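Local coordinates for amyloid beta A4 protein-binding family B member 1 (Homo sapiens, PDB 2HO2) that binds proline-rich peptides, such as one from hMena, through its WW domain, at residues Ser2-Gly7 and Thr17-Ile22. Numbering follows the deposited sequence. Where two conformers were deposited one is given.
Sequences SDLPAG and TYYWHI
Gly7 and Ile22 join the lead-in of a WW domain to the residue just past the end of its middle strand by one backbone hydrogen bond, and Leu4 reaches Tyr19, three residues before Ile22. The fold is a three-stranded antiparallel sheet in which 17-21 lies between 8-12 and 26-28; residues 2-7 run in just before the first strand. The side chains of Leu4 and Tyr19 cross at about a right angle, with CD1 of Leu4 at the edge of the Tyr19 ring, near its plane, 4.0 Å from CD1 of Tyr19. In Tyr19, CG is anti to the carbonyl carbon (chi1 -55°), which carries the ring out toward Leu4. Pro32 touches both side chains, so the contact belongs to the small apolar cluster that ties the two ends of a WW domain together. Trp20 and Tyr18 pack instead on the bound peptide. At the strand end, CD2 of His21 lies 3.9 Å from Gly7 O, while its ND1 is hydrogen-bonded to Thr24. Gly7 O also takes a CA-H...O contact from His21 CA at 3.5 Å. Its main partner is Ile22 N, 2.8 Å from Gly7 O, with 161° at the hydrogen.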
ATOM      1  N   SER A   2      -3.354  11.358  -3.266  0.50 30.37           N
ATOM      2  CA  SER A   2      -2.563  12.408  -2.589  0.50 29.13           C
ATOM      3  C   SER A   2      -3.116  12.666  -1.199  0.50 28.72           C
ATOM      4  O   SER A   2      -2.679  13.582  -0.511  0.50 29.20           O
ATOM      5  CB  SER A   2      -2.589  13.710  -3.394  0.50 29.66           C
ATOM      6  OG  SER A   2      -3.878  14.323  -3.378  0.50 30.15           O
ATOM      7  N   ASP A   3      -4.081  11.846  -0.794  0.50 27.81           N
ATOM      8  CA  ASP A   3      -4.738  11.965   0.507  0.50 26.90           C
ATOM      9  C   ASP A   3      -4.000  11.176   1.613  0.50 25.45           C
ATOM     10  O   ASP A   3      -4.466  11.058   2.745  0.50 26.13           O
ATOM     11  CB  ASP A   3      -6.198  11.517   0.410  0.50 27.82           C
ATOM     12  CG  ASP A   3      -6.370  10.137  -0.214  0.50 29.62           C
ATOM     13  OD1 ASP A   3      -5.408   9.331  -0.246  0.50 30.48           O
ATOM     14  OD2 ASP A   3      -7.489   9.862  -0.700  0.50 32.86           O
ATOM     15  N   LEU A   4      -2.847  10.641   1.250  1.00 24.41           N
ATOM     16  CA  LEU A   4      -1.985   9.890   2.132  1.00 22.51           C
ATOM     17  C   LEU A   4      -0.646  10.561   2.276  1.00 21.23           C
ATOM     18  O   LEU A   4      -0.279  11.406   1.447  1.00 21.39           O
ATOM     19  CB  LEU A   4      -1.795   8.485   1.548  1.00 19.98           C
ATOM     20  CG  LEU A   4      -3.008   7.569   1.409  1.00 20.31           C
ATOM     21  CD1 LEU A   4      -2.621   6.282   0.770  1.00 20.29           C
ATOM     22  CD2 LEU A   4      -3.667   7.320   2.762  1.00 22.41           C
ATOM     23  N   PRO A   5       0.134  10.197   3.315  1.00 20.75           N
ATOM     24  CA  PRO A   5       1.402  10.787   3.450  1.00 20.52           C
ATOM     25  C   PRO A   5       2.258  10.451   2.269  1.00 19.90           C
ATOM     26  O   PRO A   5       2.051   9.440   1.565  1.00 19.16           O
ATOM     27  CB  PRO A   5       1.928  10.177   4.758  1.00 21.55           C
ATOM     28  CG  PRO A   5       0.776   9.827   5.485  1.00 21.94           C
ATOM     29  CD  PRO A   5      -0.097   9.269   4.420  1.00 20.51           C
ATOM     30  N   ALA A   6       3.266  11.256   2.038  1.00 20.11           N
ATOM     31  CA  ALA A   6       4.172  11.074   0.960  1.00 20.47           C
ATOM     32  C   ALA A   6       4.712   9.651   0.951  1.00 19.17           C
ATOM     33  O   ALA A   6       5.095   9.067   1.978  1.00 21.91           O
ATOM     34  CB  ALA A   6       5.340  12.100   1.106  1.00 22.15           C
ATOM     35  N   GLY A   7       4.740   9.082  -0.236  1.00 18.60           N
ATOM     36  CA  GLY A   7       5.277   7.744  -0.440  1.00 17.80           C
ATOM     37  C   GLY A   7       4.280   6.607  -0.400  1.00 16.92           C
ATOM     38  O   GLY A   7       4.645   5.544  -0.786  1.00 17.86           O
ATOM     39  N   THR A  17      -8.755  -3.141   0.943  1.00 21.82           N
ATOM     40  CA  THR A  17      -7.745  -2.170   0.568  1.00 18.55           C
ATOM     41  C   THR A  17      -6.623  -2.188   1.551  1.00 15.61           C
ATOM     42  O   THR A  17      -6.877  -2.179   2.771  1.00 18.22           O
ATOM     43  CB  THR A  17      -8.436  -0.843   0.588  1.00 20.58           C
ATOM     44  OG1 THR A  17      -9.492  -0.892  -0.412  1.00 24.31           O
ATOM     45  CG2 THR A  17      -7.474   0.293   0.410  1.00 21.06           C
ATOM     46  N   TYR A  18      -5.376  -2.211   1.072  1.00 13.45           N
ATOM     47  CA  TYR A  18      -4.229  -2.061   1.924  1.00 12.19           C
ATOM     48  C   TYR A  18      -3.358  -0.944   1.389  1.00 11.88           C
ATOM     49  O   TYR A  18      -3.686  -0.283   0.420  1.00 12.69           O
ATOM     50  CB  TYR A  18      -3.464  -3.376   2.067  1.00 12.46           C
ATOM     51  CG  TYR A  18      -2.817  -3.928   0.812  1.00 12.09           C
ATOM     52  CD1 TYR A  18      -3.538  -4.655  -0.103  1.00 12.22           C
ATOM     53  CD2 TYR A  18      -1.477  -3.710   0.566  1.00 11.38           C
ATOM     54  CE1 TYR A  18      -2.935  -5.228  -1.197  1.00 12.05           C
ATOM     55  CE2 TYR A  18      -0.856  -4.291  -0.487  1.00 11.46           C
ATOM     56  CZ  TYR A  18      -1.584  -5.053  -1.373  1.00 12.56           C
ATOM     57  OH  TYR A  18      -0.995  -5.657  -2.485  1.00 14.54           O
ATOM     58  N   TYR A  19      -2.227  -0.755   2.056  1.00 11.30           N
ATOM     59  CA  TYR A  19      -1.354   0.388   1.790  1.00 11.81           C
ATOM     60  C   TYR A  19       0.065  -0.062   1.529  1.00 11.33           C
ATOM     61  O   TYR A  19       0.576  -0.948   2.207  1.00 12.28           O
ATOM     62  CB  TYR A  19      -1.421   1.367   2.944  1.00 12.35           C
ATOM     63  CG  TYR A  19      -2.823   1.805   3.235  1.00 14.26           C
ATOM     64  CD1 TYR A  19      -3.405   2.848   2.568  1.00 15.32           C
ATOM     65  CD2 TYR A  19      -3.625   1.092   4.122  1.00 13.88           C
ATOM     66  CE1 TYR A  19      -4.717   3.175   2.781  1.00 16.48           C
ATOM     67  CE2 TYR A  19      -4.970   1.416   4.307  1.00 16.04           C
ATOM     68  CZ  TYR A  19      -5.503   2.461   3.648  1.00 17.20           C
ATOM     69  OH  TYR A  19      -6.812   2.836   3.868  1.00 22.44           O
ATOM     70  N   TRP A  20       0.687   0.575   0.553  1.00 12.21           N
ATOM     71  CA  TRP A  20       2.041   0.297   0.098  1.00 11.85           C
ATOM     72  C   TRP A  20       2.900   1.541   0.186  1.00 12.38           C
ATOM     73  O   TRP A  20       2.537   2.610  -0.369  1.00 12.35           O
ATOM     74  CB  TRP A  20       1.958  -0.185  -1.356  1.00 12.51           C
ATOM     75  CG  TRP A  20       3.251  -0.357  -2.085  1.00 13.22           C
ATOM     76  CD1 TRP A  20       4.499  -0.609  -1.607  1.00 13.98           C
ATOM     77  CD2 TRP A  20       3.377  -0.214  -3.489  1.00 14.96           C
ATOM     78  NE1 TRP A  20       5.400  -0.696  -2.666  1.00 15.25           N
ATOM     79  CE2 TRP A  20       4.739  -0.408  -3.816  1.00 15.42           C
ATOM     80  CE3 TRP A  20       2.489   0.112  -4.493  1.00 15.17           C
ATOM     81  CZ2 TRP A  20       5.221  -0.331  -5.125  1.00 17.80           C
ATOM     82  CZ3 TRP A  20       2.988   0.186  -5.810  1.00 17.18           C
ATOM     83  CH2 TRP A  20       4.319  -0.042  -6.088  1.00 17.86           C
ATOM     84  N   HIS A  21       4.000   1.421   0.913  1.00 11.68           N
ATOM     85  CA  HIS A  21       4.958   2.537   1.048  1.00 12.91           C
ATOM     86  C   HIS A  21       6.011   2.303  -0.000  1.00 13.92           C
ATOM     87  O   HIS A  21       6.840   1.418   0.112  1.00 13.94           O
ATOM     88  CB  HIS A  21       5.552   2.534   2.416  1.00 12.00           C
ATOM     89  CG  HIS A  21       6.454   3.695   2.676  1.00 12.22           C
ATOM     90  ND1 HIS A  21       7.800   3.529   2.907  1.00 13.69           N
ATOM     91  CD2 HIS A  21       6.170   5.007   2.779  1.00 12.87           C
ATOM     92  CE1 HIS A  21       8.309   4.718   3.152  1.00 13.67           C
ATOM     93  NE2 HIS A  21       7.347   5.637   3.051  1.00 14.71           N
ATOM     94  N   ILE A  22       5.980   3.116  -1.035  1.00 14.20           N
ATOM     95  CA  ILE A  22       6.872   2.913  -2.186  0.50 15.38           C
ATOM     96  C   ILE A  22       8.358   2.928  -1.837  1.00 16.25           C
ATOM     97  O   ILE A  22       9.098   2.105  -2.304  1.00 17.07           O
ATOM     98  CB  ILE A  22       6.593   3.948  -3.291  0.50 16.23           C
ATOM     99  CG1 ILE A  22       5.522   3.390  -4.236  0.50 18.58           C
ATOM    100  CG2 ILE A  22       7.877   4.306  -4.063  0.50 15.20           C
ATOM    101  CD1 ILE A  22       4.144   3.193  -3.574  0.50 17.99           C
TER